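Local atomic coordinates of capsular polysaccharide export system protein KpsC (Thermosulfurimonas dismutans, PDB entry 6MGB), a protein that binds cytidine monophosphate and probably transfers Kdo in beta-2,4 linkage while building the glycolipid anchor of bacterial capsules. Residues Leu122-Arg134 with Thr288-Tyr300. Numbering follows the deposited sequence. Where two conformers were deposited one is given.
Sequences LMDQAERALKLIR and TLLELFAAAYLLY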
loop_
_atom_site.group_PDB
_atom_site.type_symbol
_atom_site.label_atom_id
_atom_site.label_comp_id
_atom_site.label_asym_id
_atom_site.label_seq_id
_atom_site.Cartn_x
_atom_site.Cartn_y
_atom_site.Cartn_z
ATOM N N LEU A 122 -2.390 16.386 15.482
ATOM C CA LEU A 122 -2.184 15.409 14.418
ATOM C C LEU A 122 -3.447 15.242 13.584
ATOM O O LEU A 122 -3.390 15.218 12.348
ATOM C CB LEU A 122 -1.754 14.061 15.000
ATOM C CG LEU A 122 -1.573 12.967 13.940
ATOM C CD1 LEU A 122 -0.331 13.227 13.102
ATOM C CD2 LEU A 122 -1.527 11.595 14.572
ATOM N N MET A 123 -4.599 15.105 14.242
ATOM C CA MET A 123 -5.839 14.893 13.509
ATOM C C MET A 123 -6.164 16.080 12.612
ATOM O O MET A 123 -6.769 15.904 11.548
ATOM C CB MET A 123 -6.982 14.622 14.485
ATOM C CG MET A 123 -6.753 13.408 15.381
ATOM S SD MET A 123 -6.449 11.880 14.465
ATOM C CE MET A 123 -8.014 11.665 13.629
ATOM N N ASP A 124 -5.766 17.290 13.013
ATOM C CA ASP A 124 -5.915 18.438 12.123
ATOM C C ASP A 124 -5.026 18.292 10.896
ATOM O O ASP A 124 -5.471 18.540 9.768
ATOM C CB ASP A 124 -5.592 19.736 12.864
ATOM C CG ASP A 124 -6.660 20.116 13.870
ATOM O OD1 ASP A 124 -6.307 20.673 14.931
ATOM O OD2 ASP A 124 -7.851 19.847 13.609
ATOM N N GLN A 125 -3.767 17.890 11.091
ATOM C CA GLN A 125 -2.900 17.613 9.952
ATOM C C GLN A 125 -3.512 16.556 9.044
ATOM O O GLN A 125 -3.502 16.701 7.816
ATOM C CB GLN A 125 -1.519 17.162 10.433
ATOM C CG GLN A 125 -0.716 18.237 11.141
ATOM C CD GLN A 125 0.688 17.775 11.485
ATOM O OE1 GLN A 125 1.055 16.628 11.232
ATOM N NE2 GLN A 125 1.481 18.670 12.063
ATOM N N ALA A 126 -4.052 15.484 9.631
ATOM C CA ALA A 126 -4.635 14.414 8.826
ATOM C C ALA A 126 -5.787 14.931 7.973
ATOM O O ALA A 126 -5.901 14.579 6.793
ATOM C CB ALA A 126 -5.103 13.274 9.730
ATOM N N GLU A 127 -6.653 15.766 8.552
ATOM C CA GLU A 127 -7.738 16.363 7.777
ATOM C C GLU A 127 -7.190 17.163 6.602
ATOM O O GLU A 127 -7.695 17.065 5.478
ATOM C CB GLU A 127 -8.595 17.257 8.675
ATOM C CG GLU A 127 -9.461 16.504 9.668
ATOM C CD GLU A 127 -10.358 17.427 10.469
ATOM O OE1 GLU A 127 -10.378 18.641 10.175
ATOM O OE2 GLU A 127 -11.044 16.940 11.394
ATOM N N ARG A 128 -6.152 17.963 6.848
ATOM C CA ARG A 128 -5.574 18.785 5.789
ATOM C C ARG A 128 -4.997 17.918 4.677
ATOM O O ARG A 128 -5.254 18.152 3.489
ATOM C CB ARG A 128 -4.498 19.701 6.371
ATOM C CG ARG A 128 -5.026 21.016 6.923
ATOM C CD ARG A 128 -4.307 21.408 8.206
ATOM N NE ARG A 128 -2.853 21.383 8.062
ATOM C CZ ARG A 128 -1.999 21.410 9.080
ATOM N NH1 ARG A 128 -2.444 21.459 10.328
ATOM N NH2 ARG A 128 -0.693 21.384 8.851
ATOM N N ALA A 129 -4.203 16.910 5.044
ATOM C CA ALA A 129 -3.580 16.058 4.038
ATOM C C ALA A 129 -4.627 15.283 3.249
ATOM O O ALA A 129 -4.515 15.138 2.026
ATOM C CB ALA A 129 -2.590 15.103 4.703
ATOM N N LEU A 130 -5.658 14.782 3.932
ATOM C CA LEU A 130 -6.698 14.023 3.247
ATOM C C LEU A 130 -7.433 14.892 2.233
ATOM O O LEU A 130 -7.699 14.456 1.107
ATOM C CB LEU A 130 -7.671 13.435 4.269
ATOM C CG LEU A 130 -8.831 12.596 3.729
ATOM C CD1 LEU A 130 -8.330 11.392 2.940
ATOM C CD2 LEU A 130 -9.722 12.149 4.878
ATOM N N LYS A 131 -7.763 16.130 2.608
ATOM C CA LYS A 131 -8.447 17.018 1.675
ATOM C C LYS A 131 -7.583 17.301 0.453
ATOM O O LYS A 131 -8.075 17.285 -0.681
ATOM C CB LYS A 131 -8.833 18.324 2.372
ATOM C CG LYS A 131 -9.478 19.340 1.442
ATOM C CD LYS A 131 -9.930 20.589 2.179
ATOM C CE LYS A 131 -10.337 21.681 1.200
ATOM N NZ LYS A 131 -11.335 21.204 0.202
ATOM N N LEU A 132 -6.290 17.567 0.661
ATOM C CA LEU A 132 -5.402 17.838 -0.464
ATOM C C LEU A 132 -5.318 16.639 -1.402
ATOM O O LEU A 132 -5.346 16.796 -2.628
ATOM C CB LEU A 132 -4.011 18.219 0.048
ATOM C CG LEU A 132 -3.863 19.626 0.636
ATOM C CD1 LEU A 132 -2.559 19.750 1.406
ATOM C CD2 LEU A 132 -3.931 20.684 -0.459
ATOM N N ILE A 133 -5.218 15.431 -0.844
ATOM C CA ILE A 133 -5.125 14.232 -1.672
ATOM C C ILE A 133 -6.404 14.037 -2.475
ATOM O O ILE A 133 -6.363 13.684 -3.660
ATOM C CB ILE A 133 -4.807 13.007 -0.795
ATOM C CG1 ILE A 133 -3.363 13.092 -0.290
ATOM C CG2 ILE A 133 -5.027 11.709 -1.564
ATOM C CD1 ILE A 133 -3.025 12.096 0.800
ATOM N N ARG A 134 -7.559 14.256 -1.846
ATOM C CA ARG A 134 -8.831 14.135 -2.554
ATOM C C ARG A 134 -8.954 15.194 -3.642
ATOM O O ARG A 134 -9.300 14.890 -4.790
ATOM C CB ARG A 134 -9.992 14.259 -1.566
ATOM C CG ARG A 134 -10.148 13.089 -0.611
ATOM C CD ARG A 134 -11.120 13.435 0.509
ATOM N NE ARG A 134 -11.513 12.267 1.291
ATOM C CZ ARG A 134 -12.252 12.319 2.395
ATOM N NH1 ARG A 134 -12.564 11.203 3.039
ATOM N NH2 ARG A 134 -12.677 13.486 2.862
ATOM N N THR A 288 -11.944 5.151 12.958
ATOM C CA THR A 288 -12.544 5.971 11.921
ATOM C C THR A 288 -11.614 6.046 10.715
ATOM O O THR A 288 -10.419 5.746 10.798
ATOM C CB THR A 288 -12.820 7.386 12.430
ATOM O OG1 THR A 288 -11.578 8.057 12.674
ATOM C CG2 THR A 288 -13.642 7.356 13.714
ATOM N N LEU A 289 -12.178 6.463 9.581
ATOM C CA LEU A 289 -11.367 6.634 8.381
ATOM C C LEU A 289 -10.243 7.630 8.632
ATOM O O LEU A 289 -9.087 7.387 8.268
ATOM C CB LEU A 289 -12.248 7.088 7.216
ATOM C CG LEU A 289 -11.617 7.191 5.816
ATOM C CD1 LEU A 289 -10.822 8.482 5.624
ATOM C CD2 LEU A 289 -10.741 5.981 5.508
ATOM N N LEU A 290 -10.564 8.760 9.264
ATOM C CA LEU A 290 -9.541 9.764 9.532
ATOM C C LEU A 290 -8.433 9.197 10.412
ATOM O O LEU A 290 -7.249 9.453 10.171
ATOM C CB LEU A 290 -10.172 10.993 10.185
ATOM C CG LEU A 290 -9.259 12.212 10.322
ATOM C CD1 LEU A 290 -8.867 12.750 8.953
ATOM C CD2 LEU A 290 -9.932 13.296 11.147
ATOM N N GLU A 291 -8.796 8.412 11.428
ATOM C CA GLU A 291 -7.784 7.823 12.299
ATOM C C GLU A 291 -6.927 6.819 11.541
ATOM O O GLU A 291 -5.698 6.820 11.671
ATOM C CB GLU A 291 -8.448 7.157 13.504
ATOM C CG GLU A 291 -9.024 8.137 14.516
ATOM C CD GLU A 291 -9.803 7.446 15.620
ATOM O OE1 GLU A 291 -10.228 6.288 15.417
ATOM O OE2 GLU A 291 -9.990 8.061 16.688
ATOM N N LEU A 292 -7.559 5.957 10.744
ATOM C CA LEU A 292 -6.814 4.995 9.940
ATOM C C LEU A 292 -5.871 5.709 8.980
ATOM O O LEU A 292 -4.699 5.339 8.846
ATOM C CB LEU A 292 -7.792 4.101 9.180
ATOM C CG LEU A 292 -7.216 3.059 8.221
ATOM C CD1 LEU A 292 -6.151 2.213 8.893
ATOM C CD2 LEU A 292 -8.340 2.182 7.701
ATOM N N PHE A 293 -6.370 6.747 8.308
ATOM C CA PHE A 293 -5.536 7.512 7.387
ATOM C C PHE A 293 -4.374 8.181 8.111
ATOM O O PHE A 293 -3.242 8.186 7.612
ATOM C CB PHE A 293 -6.396 8.552 6.667
ATOM C CG PHE A 293 -5.608 9.540 5.859
ATOM C CD1 PHE A 293 -5.185 9.229 4.579
ATOM C CD2 PHE A 293 -5.296 10.787 6.379
ATOM C CE1 PHE A 293 -4.462 10.138 3.836
ATOM C CE2 PHE A 293 -4.574 11.701 5.638
ATOM C CZ PHE A 293 -4.155 11.377 4.366
ATOM N N ALA A 294 -4.629 8.755 9.290
ATOM C CA ALA A 294 -3.574 9.444 10.026
ATOM C C ALA A 294 -2.417 8.502 10.341
ATOM O O ALA A 294 -1.249 8.831 10.107
ATOM C CB ALA A 294 -4.142 10.046 11.311
ATOM N N ALA A 295 -2.721 7.321 10.879
ATOM C CA ALA A 295 -1.666 6.367 11.201
ATOM C C ALA A 295 -0.993 5.839 9.937
ATOM O O ALA A 295 0.239 5.772 9.859
ATOM C CB ALA A 295 -2.239 5.213 12.023
ATOM N N ALA A 296 -1.789 5.466 8.934
ATOM C CA ALA A 296 -1.243 4.756 7.782
ATOM C C ALA A 296 -0.438 5.679 6.874
ATOM O O ALA A 296 0.608 5.278 6.348
ATOM C CB ALA A 296 -2.371 4.090 6.995
ATOM N N TYR A 297 -0.906 6.910 6.665
ATOM C CA TYR A 297 -0.276 7.804 5.699
ATOM C C TYR A 297 0.598 8.881 6.332
ATOM O O TYR A 297 1.583 9.297 5.714
ATOM C CB TYR A 297 -1.345 8.471 4.820
ATOM C CG TYR A 297 -1.726 7.672 3.579
ATOM C CD1 TYR A 297 -2.071 6.327 3.669
ATOM C CD2 TYR A 297 -1.755 8.269 2.321
ATOM C CE1 TYR A 297 -2.422 5.599 2.545
ATOM C CE2 TYR A 297 -2.106 7.547 1.192
ATOM C CZ TYR A 297 -2.438 6.214 1.311
ATOM O OH TYR A 297 -2.788 5.483 0.196
ATOM N N LEU A 298 0.282 9.347 7.541
ATOM C CA LEU A 298 1.093 10.388 8.167
ATOM C C LEU A 298 2.194 9.818 9.060
ATOM O O LEU A 298 3.358 10.216 8.940
ATOM C CB LEU A 298 0.203 11.342 8.972
ATOM C CG LEU A 298 -0.319 12.563 8.211
ATOM C CD1 LEU A 298 -1.381 12.165 7.197
ATOM C CD2 LEU A 298 -0.860 13.606 9.177
ATOM N N LEU A 299 1.852 8.890 9.954
ATOM C CA LEU A 299 2.802 8.401 10.949
ATOM C C LEU A 299 3.662 7.247 10.447
ATOM O O LEU A 299 4.864 7.200 10.732
ATOM C CB LEU A 299 2.058 7.950 12.206
ATOM C CG LEU A 299 1.151 8.974 12.893
ATOM C CD1 LEU A 299 0.637 8.413 14.210
ATOM C CD2 LEU A 299 1.870 10.297 13.115
ATOM N N TYR A 300 3.064 6.305 9.711
ATOM C CA TYR A 300 3.749 5.048 9.419
ATOM C C TYR A 300 4.883 5.230 8.417
ATOM O O TYR A 300 6.005 4.778 8.700
ATOM C CB TYR A 300 2.713 4.014 8.962
ATOM C CG TYR A 300 3.206 2.618 8.651
ATOM C CD1 TYR A 300 3.903 1.862 9.588
ATOM C CD2 TYR A 300 2.915 2.031 7.424
ATOM C CE1 TYR A 300 4.325 0.575 9.293
ATOM C CE2 TYR A 300 3.329 0.755 7.122
ATOM C CZ TYR A 300 4.033 0.028 8.057
ATOM O OH TYR A 300 4.439 -1.252 7.749
#
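Ala-126 and Ala-294 bring two nearly perpendicular helices together, their CB atoms 3.7 Å apart where the axes cross at 86°. Side chains interlock around this close approach as knobs into holes. Ala-126 sits among Leu-290, Phe-293, Ala-294 and Leu-298; in return Leu-290 enters the hole formed by Met-123, Ala-126, Glu-127 and Leu-130. Met-123, bent at chi2 and chi3, curls its CE to 3.5 Å from Leu-290 CD2. Toward the far end of helix 289-299, Leu-122 and Leu-299 meet tip to tip, Leu-122 CD1 lying 3.7 Å from Leu-299 CD2.

Within this GT-B-clan protein, the crossing joins helix 120-135 to helix 289-299, whose Tyr-297 packs against Phe-251 near the CMP-binding residues Gln-248 and Glu-252. Thr-288 and Glu-291 start the latter helix with a capping box, Glu-291 N donating to Thr-288 OG1 (3.1 Å) and Thr-288 N donating back to Glu-291 OE1.

The aromatic contact is a CH-pi interaction: Leu-130 CB lies over one face of Phe-293, 4.2 Å from the ring centroid, while Ile-133 CD1 meets the ring edge in plane. Phe-293 has CG anti to the backbone N (chi1 171°), which carries the ring as a knob into the hole formed by Ala-126, Ala-129, Leu-130 and Ile-133. Cutting Phe-293 back to an alanine removes the ring and is likely to leave a gap beside Leu-130 and Ile-133.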